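Long-range contact in putative metal-dependent isothiocyanate hydrolase SaxA (Pectobacterium carotovorum, PDB 6BRM), which probably hydrolyses isothiocyanates with a pair of zinc ions bound in a metallo-beta-lactamase-type fold: residues 205-219 with 241-253. Numbering follows the deposited sequence.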
loop_
_atom_site.group_PDB
_atom_site.type_symbol
_atom_site.label_atom_id
_atom_site.label_comp_id
_atom_site.label_asym_id
_atom_site.label_seq_id
_atom_site.Cartn_x
_atom_site.Cartn_y
_atom_site.Cartn_z
ATOM N N THR B 205 17.950 4.053 2.504
ATOM C CA THR B 205 18.587 4.265 3.811
ATOM C C THR B 205 18.539 5.738 4.243
ATOM O O THR B 205 18.233 6.035 5.397
ATOM C CB THR B 205 20.062 3.791 3.801
ATOM O OG1 THR B 205 20.119 2.398 3.474
ATOM C CG2 THR B 205 20.726 4.007 5.147
ATOM N N LEU B 206 18.858 6.645 3.319
ATOM C CA LEU B 206 18.860 8.086 3.601
ATOM C C LEU B 206 17.446 8.658 3.770
ATOM O O LEU B 206 17.196 9.417 4.711
ATOM C CB LEU B 206 19.598 8.845 2.490
ATOM C CG LEU B 206 19.914 10.330 2.710
ATOM C CD1 LEU B 206 20.860 10.538 3.885
ATOM C CD2 LEU B 206 20.510 10.923 1.442
ATOM N N ARG B 207 16.540 8.289 2.866
ATOM C CA ARG B 207 15.156 8.774 2.887
ATOM C C ARG B 207 14.391 8.427 4.172
ATOM O O ARG B 207 13.524 9.192 4.601
ATOM C CB ARG B 207 14.401 8.249 1.662
ATOM C CG ARG B 207 14.736 8.992 0.377
ATOM C CD ARG B 207 14.373 8.190 -0.863
ATOM N NE ARG B 207 14.385 9.017 -2.068
ATOM C CZ ARG B 207 15.487 9.467 -2.659
ATOM N NH1 ARG B 207 16.680 9.177 -2.160
ATOM N NH2 ARG B 207 15.395 10.213 -3.752
ATOM N N THR B 208 14.710 7.280 4.775
ATOM C CA THR B 208 14.161 6.898 6.091
ATOM C C THR B 208 14.690 7.780 7.215
ATOM O O THR B 208 13.924 8.253 8.056
ATOM C CB THR B 208 14.539 5.453 6.483
ATOM O OG1 THR B 208 15.950 5.258 6.341
ATOM C CG2 THR B 208 13.822 4.467 5.633
ATOM N N LEU B 209 16.006 7.981 7.217
ATOM C CA LEU B 209 16.687 8.705 8.293
ATOM C C LEU B 209 16.351 10.206 8.279
ATOM O O LEU B 209 16.401 10.857 9.319
ATOM C CB LEU B 209 18.208 8.471 8.223
ATOM C CG LEU B 209 18.943 8.230 9.546
ATOM C CD1 LEU B 209 18.469 6.954 10.230
ATOM C CD2 LEU B 209 20.444 8.172 9.298
ATOM N N LYS B 210 16.021 10.750 7.108
ATOM C CA LYS B 210 15.446 12.101 7.014
ATOM C C LYS B 210 14.075 12.156 7.690
ATOM O O LYS B 210 13.776 13.099 8.419
ATOM C CB LYS B 210 15.328 12.555 5.552
ATOM C CG LYS B 210 16.655 12.959 4.931
ATOM C CD LYS B 210 16.536 13.192 3.433
ATOM C CE LYS B 210 17.867 13.630 2.840
ATOM N NZ LYS B 210 17.912 13.459 1.362
ATOM N N MET B 211 13.260 11.135 7.437
ATOM C CA MET B 211 11.930 10.998 8.042
ATOM C C MET B 211 12.025 10.815 9.560
ATOM O O MET B 211 11.305 11.473 10.313
ATOM C CB MET B 211 11.185 9.793 7.435
ATOM C CG MET B 211 9.673 9.948 7.339
ATOM S SD MET B 211 9.112 10.347 5.667
ATOM C CE MET B 211 10.078 11.811 5.309
ATOM N N LEU B 212 12.926 9.931 9.987
ATOM C CA LEU B 212 13.020 9.488 11.379
ATOM C C LEU B 212 14.487 9.517 11.865
ATOM O O LEU B 212 15.124 8.468 11.999
ATOM C CB LEU B 212 12.411 8.084 11.480
ATOM C CG LEU B 212 11.969 7.568 12.848
ATOM C CD1 LEU B 212 10.788 8.364 13.389
ATOM C CD2 LEU B 212 11.604 6.098 12.733
ATOM N N PRO B 213 15.026 10.725 12.139
ATOM C CA PRO B 213 16.461 10.896 12.442
ATOM C C PRO B 213 16.959 10.326 13.776
ATOM O O PRO B 213 18.170 10.211 13.959
ATOM C CB PRO B 213 16.650 12.418 12.402
ATOM C CG PRO B 213 15.312 12.974 12.735
ATOM C CD PRO B 213 14.307 12.015 12.167
ATOM N N THR B 214 16.049 9.992 14.690
ATOM C CA THR B 214 16.403 9.289 15.928
ATOM C C THR B 214 16.823 7.845 15.662
ATOM O O THR B 214 17.678 7.303 16.364
ATOM C CB THR B 214 15.211 9.229 16.900
ATOM O OG1 THR B 214 14.105 8.576 16.262
ATOM C CG2 THR B 214 14.796 10.625 17.334
ATOM N N ALA B 215 16.205 7.235 14.653
ATOM C CA ALA B 215 16.333 5.805 14.393
ATOM C C ALA B 215 17.727 5.381 13.942
ATOM O O ALA B 215 18.528 6.199 13.477
ATOM C CB ALA B 215 15.302 5.370 13.359
ATOM N N THR B 216 17.990 4.086 14.093
ATOM C CA THR B 216 19.232 3.452 13.666
ATOM C C THR B 216 18.871 2.381 12.644
ATOM O O THR B 216 17.984 1.567 12.898
ATOM C CB THR B 216 19.949 2.785 14.857
ATOM O OG1 THR B 216 19.954 3.676 15.980
ATOM C CG2 THR B 216 21.383 2.419 14.495
ATOM N N ILE B 217 19.556 2.376 11.502
ATOM C CA ILE B 217 19.250 1.438 10.415
ATOM C C ILE B 217 20.195 0.235 10.459
ATOM O O ILE B 217 21.413 0.403 10.424
ATOM C CB ILE B 217 19.356 2.100 9.015
ATOM C CG1 ILE B 217 18.715 3.499 8.996
ATOM C CG2 ILE B 217 18.731 1.203 7.949
ATOM C CD1 ILE B 217 17.286 3.568 9.500
ATOM N N VAL B 218 19.625 -0.967 10.534
ATOM C CA VAL B 218 20.379 -2.213 10.374
ATOM C C VAL B 218 20.186 -2.723 8.944
ATOM O O VAL B 218 19.084 -3.127 8.567
ATOM C CB VAL B 218 19.925 -3.289 11.386
ATOM C CG1 VAL B 218 20.658 -4.609 11.151
ATOM C CG2 VAL B 218 20.137 -2.795 12.813
ATOM N N ALA B 219 21.261 -2.694 8.154
ATOM C CA ALA B 219 21.238 -3.188 6.778
ATOM C C ALA B 219 21.275 -4.714 6.757
ATOM O O ALA B 219 21.913 -5.340 7.609
ATOM C CB ALA B 219 22.406 -2.617 5.991
ATOM N N GLU B 241 29.437 9.363 2.940
ATOM C CA GLU B 241 29.225 10.491 2.029
ATOM C C GLU B 241 28.196 11.498 2.554
ATOM O O GLU B 241 28.439 12.704 2.522
ATOM C CB GLU B 241 28.791 9.968 0.655
ATOM C CG GLU B 241 28.844 10.988 -0.471
ATOM C CD GLU B 241 28.666 10.351 -1.839
ATOM O OE1 GLU B 241 27.997 9.295 -1.935
ATOM O OE2 GLU B 241 29.198 10.912 -2.822
ATOM N N HIS B 242 27.065 10.993 3.047
ATOM C CA HIS B 242 25.974 11.839 3.562
ATOM C C HIS B 242 26.008 12.069 5.085
ATOM O O HIS B 242 25.030 12.556 5.660
ATOM C CB HIS B 242 24.625 11.252 3.133
ATOM C CG HIS B 242 24.432 11.221 1.650
ATOM N ND1 HIS B 242 24.990 10.250 0.847
ATOM C CD2 HIS B 242 23.753 12.049 0.820
ATOM C CE1 HIS B 242 24.660 10.479 -0.412
ATOM N NE2 HIS B 242 23.908 11.563 -0.454
ATOM N N GLY B 243 27.126 11.736 5.732
ATOM C CA GLY B 243 27.327 12.026 7.153
ATOM C C GLY B 243 26.471 11.210 8.107
ATOM O O GLY B 243 26.084 11.704 9.167
ATOM N N ILE B 244 26.190 9.961 7.736
ATOM C CA ILE B 244 25.343 9.068 8.538
ATOM C C ILE B 244 26.033 7.745 8.898
ATOM O O ILE B 244 25.372 6.820 9.368
ATOM C CB ILE B 244 23.990 8.795 7.827
ATOM C CG1 ILE B 244 24.183 8.003 6.524
ATOM C CG2 ILE B 244 23.274 10.112 7.545
ATOM C CD1 ILE B 244 22.890 7.660 5.815
ATOM N N GLU B 245 27.352 7.672 8.708
ATOM C CA GLU B 245 28.116 6.422 8.879
ATOM C C GLU B 245 27.856 5.662 10.189
ATOM O O GLU B 245 27.700 4.443 10.164
ATOM C CB GLU B 245 29.632 6.646 8.669
ATOM C CG GLU B 245 30.377 7.511 9.695
ATOM C CD GLU B 245 30.178 9.012 9.524
ATOM O OE1 GLU B 245 30.009 9.484 8.376
ATOM O OE2 GLU B 245 30.196 9.730 10.548
ATOM N N ASP B 246 27.777 6.384 11.307
ATOM C CA ASP B 246 27.579 5.760 12.634
ATOM C C ASP B 246 26.113 5.477 13.012
ATOM O O ASP B 246 25.852 4.901 14.072
ATOM C CB ASP B 246 28.291 6.563 13.746
ATOM C CG ASP B 246 27.770 7.988 13.893
ATOM O OD1 ASP B 246 27.153 8.516 12.940
ATOM O OD2 ASP B 246 28.001 8.588 14.964
ATOM N N LYS B 247 25.172 5.879 12.153
ATOM C CA LYS B 247 23.754 5.506 12.287
ATOM C C LYS B 247 23.323 4.347 11.372
ATOM O O LYS B 247 22.252 3.774 11.584
ATOM C CB LYS B 247 22.851 6.721 12.042
ATOM C CG LYS B 247 22.729 7.637 13.246
ATOM C CD LYS B 247 21.715 8.745 13.011
ATOM C CE LYS B 247 21.295 9.392 14.323
ATOM N NZ LYS B 247 20.410 8.514 15.146
ATOM N N ILE B 248 24.128 4.019 10.358
ATOM C CA ILE B 248 23.861 2.866 9.486
ATOM C C ILE B 248 24.703 1.669 9.945
ATOM O O ILE B 248 25.900 1.590 9.655
ATOM C CB ILE B 248 24.145 3.178 7.989
ATOM C CG1 ILE B 248 23.531 4.524 7.564
ATOM C CG2 ILE B 248 23.639 2.051 7.095
ATOM C CD1 ILE B 248 22.090 4.735 7.972
ATOM N N LEU B 249 24.067 0.754 10.674
ATOM C CA LEU B 249 24.692 -0.511 11.065
ATOM C C LEU B 249 24.674 -1.475 9.878
ATOM O O LEU B 249 23.623 -1.696 9.274
ATOM C CB LEU B 249 23.977 -1.141 12.270
ATOM C CG LEU B 249 24.436 -0.735 13.679
ATOM C CD1 LEU B 249 25.753 -1.412 14.034
ATOM C CD2 LEU B 249 24.549 0.775 13.829
ATOM N N ILE B 250 25.840 -2.030 9.542
ATOM C CA ILE B 250 25.977 -2.970 8.428
ATOM C C ILE B 250 26.728 -4.200 8.953
ATOM O O ILE B 250 27.942 -4.319 8.772
ATOM C CB ILE B 250 26.710 -2.345 7.210
ATOM C CG1 ILE B 250 26.223 -0.915 6.936
ATOM C CG2 ILE B 250 26.484 -3.203 5.973
ATOM C CD1 ILE B 250 27.011 -0.193 5.865
ATOM N N PRO B 251 26.002 -5.126 9.608
ATOM C CA PRO B 251 26.657 -6.212 10.327
ATOM C C PRO B 251 27.200 -7.303 9.410
ATOM O O PRO B 251 26.657 -7.540 8.324
ATOM C CB PRO B 251 25.522 -6.778 11.177
ATOM C CG PRO B 251 24.324 -6.612 10.306
ATOM C CD PRO B 251 24.539 -5.313 9.572
ATOM N N ALA B 252 28.258 -7.967 9.870
ATOM C CA ALA B 252 28.779 -9.158 9.205
ATOM C C ALA B 252 27.835 -10.331 9.446
ATOM O O ALA B 252 26.940 -10.256 10.293
ATOM C CB ALA B 252 30.174 -9.486 9.719
ATOM N N ASP B 253 28.031 -11.407 8.691
ATOM C CA ASP B 253 27.297 -12.649 8.919
ATOM C C ASP B 253 27.769 -13.266 10.232
ATOM O O ASP B 253 28.954 -13.567 10.385
ATOM C CB ASP B 253 27.506 -13.626 7.756
ATOM C CG ASP B 253 26.743 -13.221 6.504
ATOM O OD1 ASP B 253 26.353 -12.040 6.379
ATOM O OD2 ASP B 253 26.529 -14.093 5.642
#
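Ile-217 pairs with Ile-248 and Val-218 with Leu-249 in a short parallel ladder between strands 216-220 and 248-249. Ile-217 N donates to Lys-247 O at 3.0 Å, and Leu-249 N returns a more bent bond to Ile-217 O. Ala-219 N reaches Leu-249 O at 2.8 Å, the straightest of the three, with 176° at its hydrogen. The ladder ends at Pro-251, whose CD rather than an N-H faces Ala-219 O at 3.3 Å.

Apolar contacts fill the face that carries Ile-217 and Ile-248, facing helix 203-211. These two isoleucines run side by side in the same direction, and Ile-248 CD1 meets Thr-205 CG2 tip to tip. Leu-209 and Ile-244 slide past each other in opposite senses, CD2 of the leucine 3.9 Å from CG2 of the isoleucine. At the exposed margin, between helix 203-211 and the end of helix 232-241, Leu-206 crosses His-242 at about a right angle, its CD2 meeting the imidazole obliquely at CD2. On the other face Val-218 and Leu-249 pack against Met-257 of strand 256-258, which Pro-251 also touches.

The polar side-chain contact comes from Lys-247. Its chain extends past Leu-209 CD2 and bends only at the end (chi4 -72°), bringing NZ to Pro-213 O at 3.1 Å, with the donor tilted 20° from the carbonyl plane; a weak bond goes to Ala-215 O. The ammonium thus links the turn 212-215 to the start of the edge strand.

Strand 216-220, helix 232-241 and strand 248-249 form a beta-alpha-beta crossover that completes one sheet of the metallo-beta-lactamase fold, with zinc ligand His-221 directly following the inner strand.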